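Local coordinates for protein tyrosyl-DNA phosphodiesterase 2 (Danio rerio, PDB 4F1H) that belongs to the endonuclease/exonuclease/phosphatase family of DNase I-like proteins and, in this crystal structure, binds thymidine-5'-monophosphate and a magnesium ion, at residues D66-G71 with T114-S119. Sequence-based numbering, arbitrary orientation.
Sequences DGYFTG and TSHLES. With nucleotides of chain A.
T70 and S115 mark the closest backbone approach, 6.6 Å between their CA atoms, where residues 68-71 and 114-116 run 162° apart, nearly antiparallel, with no hydrogen bond joining them. They connect with the two facing sheets of the DNase I-like fold: 66-71 leads into the strand 69-75 of one, and 114-119 continues past the end of the strand 108-114 of the other to the phosphate site. Threonine suits the space between the sheets, its methyl packing while its hydroxyl can bond elsewhere. T70 and T114 pass alongside with their side chains pointing opposite ways, T70 CB lying 3.9 Å from T114 CG2, whose methyl also rests on the carbonyl of G71; T114 OG1 bonds A150 O and Q41 NE2. With its CG2 anti to the carbonyl carbon, T70 lays this methyl 3.9 Å from H116 N and against H116 CB. The side chains of Y68 and H116 lie roughly perpendicular, Y68 CE2 being 3.9 Å from H116 ND1; Y68 OH bonds R96. An imidazole suits this place because ND1 can lie near the edge of the tyrosine ring while NE2 presents its N-H to the phosphate. H116 CG is anti to the backbone N (chi1 180°), extending the ring toward thymidine-5'-monophosphate of chain A. Its phosphate oxygen OP3 lies in the imidazole plane and accepts a nearly straight bond from H116 NE2 (2.8 Å, 165°) and a second from S119 OG at 2.7 Å.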
loop_
_atom_site.group_PDB
_atom_site.type_symbol
_atom_site.label_atom_id
_atom_site.label_comp_id
_atom_site.label_asym_id
_atom_site.label_seq_id
_atom_site.Cartn_x
_atom_site.Cartn_y
_atom_site.Cartn_z
ATOM N N ASP B 66 -0.689 20.702 -25.050
ATOM C CA ASP B 66 0.702 20.635 -25.505
ATOM C C ASP B 66 1.490 19.876 -24.448
ATOM O O ASP B 66 0.943 19.458 -23.413
ATOM C CB ASP B 66 1.329 22.039 -25.713
ATOM C CG ASP B 66 2.427 22.067 -26.831
ATOM O OD1 ASP B 66 3.009 21.013 -27.196
ATOM O OD2 ASP B 66 2.721 23.169 -27.360
ATOM N N GLY B 67 2.764 19.675 -24.731
ATOM C CA GLY B 67 3.594 18.870 -23.854
ATOM C C GLY B 67 3.239 17.424 -24.090
ATOM O O GLY B 67 3.134 16.981 -25.252
ATOM N N TYR B 68 3.092 16.670 -23.004
ATOM C CA TYR B 68 2.515 15.316 -23.160
ATOM C C TYR B 68 1.349 15.199 -22.201
ATOM O O TYR B 68 1.293 15.892 -21.171
ATOM C CB TYR B 68 3.566 14.206 -22.897
ATOM C CG TYR B 68 4.072 14.197 -21.476
ATOM C CD1 TYR B 68 5.162 15.002 -21.102
ATOM C CD2 TYR B 68 3.495 13.377 -20.512
ATOM C CE1 TYR B 68 5.621 15.016 -19.777
ATOM C CE2 TYR B 68 3.965 13.378 -19.165
ATOM C CZ TYR B 68 5.020 14.192 -18.827
ATOM O OH TYR B 68 5.483 14.203 -17.526
ATOM N N PHE B 69 0.393 14.322 -22.511
ATOM C CA PHE B 69 -0.864 14.339 -21.766
ATOM C C PHE B 69 -1.640 13.053 -22.031
ATOM O O PHE B 69 -1.260 12.224 -22.889
ATOM C CB PHE B 69 -1.706 15.561 -22.188
ATOM C CG PHE B 69 -1.718 15.789 -23.669
ATOM C CD1 PHE B 69 -2.635 15.094 -24.479
ATOM C CD2 PHE B 69 -0.802 16.667 -24.267
ATOM C CE1 PHE B 69 -2.650 15.266 -25.878
ATOM C CE2 PHE B 69 -0.813 16.857 -25.686
ATOM C CZ PHE B 69 -1.736 16.159 -26.473
ATOM N N THR B 70 -2.756 12.901 -21.339
ATOM C CA THR B 70 -3.563 11.672 -21.432
ATOM C C THR B 70 -4.671 11.880 -22.455
ATOM O O THR B 70 -4.867 13.015 -22.937
ATOM C CB THR B 70 -4.208 11.377 -20.087
ATOM O OG1 THR B 70 -4.999 12.521 -19.692
ATOM C CG2 THR B 70 -3.083 11.101 -19.021
ATOM N N GLY B 71 -5.395 10.814 -22.805
ATOM C CA GLY B 71 -6.569 10.965 -23.650
ATOM C C GLY B 71 -7.564 9.858 -23.356
ATOM O O GLY B 71 -7.186 8.837 -22.805
ATOM N N THR B 114 -9.020 8.570 -16.350
ATOM C CA THR B 114 -7.605 8.191 -16.573
ATOM C C THR B 114 -6.644 9.241 -16.024
ATOM O O THR B 114 -6.936 10.438 -15.914
ATOM C CB THR B 114 -7.275 7.897 -18.070
ATOM O OG1 THR B 114 -6.013 7.241 -18.163
ATOM C CG2 THR B 114 -7.250 9.165 -18.936
ATOM N N SER B 115 -5.450 8.768 -15.689
ATOM C CA SER B 115 -4.398 9.651 -15.238
ATOM C C SER B 115 -3.072 8.950 -15.495
ATOM O O SER B 115 -3.004 7.714 -15.698
ATOM C CB SER B 115 -4.579 9.973 -13.748
ATOM O OG SER B 115 -3.625 10.954 -13.337
ATOM N N HIS B 116 -2.015 9.744 -15.537
ATOM C CA HIS B 116 -0.656 9.240 -15.567
ATOM C C HIS B 116 -0.091 9.782 -14.261
ATOM O O HIS B 116 0.275 10.982 -14.186
ATOM C CB HIS B 116 0.028 9.848 -16.790
ATOM C CG HIS B 116 1.451 9.441 -16.981
ATOM N ND1 HIS B 116 2.256 10.045 -17.922
ATOM C CD2 HIS B 116 2.189 8.450 -16.427
ATOM C CE1 HIS B 116 3.449 9.475 -17.916
ATOM N NE2 HIS B 116 3.441 8.508 -17.013
ATOM N N LEU B 117 -0.076 8.972 -13.195
ATOM C CA LEU B 117 0.332 9.514 -11.895
ATOM C C LEU B 117 1.834 9.794 -11.910
ATOM O O LEU B 117 2.601 9.207 -12.681
ATOM C CB LEU B 117 0.046 8.541 -10.727
ATOM C CG LEU B 117 -1.423 8.144 -10.518
ATOM C CD1 LEU B 117 -1.609 7.353 -9.188
ATOM C CD2 LEU B 117 -2.375 9.340 -10.527
ATOM N N GLU B 118 2.227 10.748 -11.065
ATOM C CA GLU B 118 3.604 11.284 -11.047
ATOM C C GLU B 118 4.639 10.155 -11.202
ATOM O O GLU B 118 4.563 9.122 -10.497
ATOM C CB GLU B 118 3.824 11.966 -9.696
ATOM C CG GLU B 118 4.885 13.079 -9.728
ATOM C CD GLU B 118 4.315 14.393 -10.217
ATOM O OE1 GLU B 118 3.166 14.407 -10.779
ATOM O OE2 GLU B 118 4.993 15.444 -10.030
ATOM N N SER B 119 5.578 10.361 -12.117
ATOM C CA SER B 119 6.559 9.336 -12.510
ATOM C C SER B 119 7.797 9.376 -11.602
ATOM O O SER B 119 8.107 10.408 -10.970
ATOM C CB SER B 119 7.025 9.563 -13.948
ATOM O OG SER B 119 5.917 9.502 -14.865
ATOM O OP3 DT A 1 5.830 7.236 -16.272
ATOM P P DT A 1 6.376 5.920 -16.729
ATOM O OP1 DT A 1 6.307 5.656 -18.158
ATOM O OP2 DT A 1 5.650 4.760 -16.101
ATOM O "O5'" DT A 1 7.857 5.849 -16.168
ATOM C "C5'" DT A 1 8.721 4.834 -16.706
ATOM C "C4'" DT A 1 10.070 5.029 -16.046
ATOM O "O4'" DT A 1 10.667 6.195 -16.678
ATOM C "C3'" DT A 1 10.044 5.297 -14.537
ATOM O "O3'" DT A 1 11.253 4.772 -13.954
ATOM C "C2'" DT A 1 10.056 6.821 -14.451
ATOM C "C1'" DT A 1 10.949 7.162 -15.643
ATOM N N1 DT A 1 10.759 8.547 -16.164
ATOM C C2 DT A 1 11.834 9.413 -16.106
ATOM O O2 DT A 1 12.935 9.099 -15.629
ATOM N N3 DT A 1 11.569 10.665 -16.597
ATOM C C4 DT A 1 10.381 11.138 -17.146
ATOM O O4 DT A 1 10.270 12.303 -17.573
ATOM C C5 DT A 1 9.306 10.161 -17.170
ATOM C C7 DT A 1 7.953 10.538 -17.693
ATOM C C6 DT A 1 9.528 8.926 -16.694
#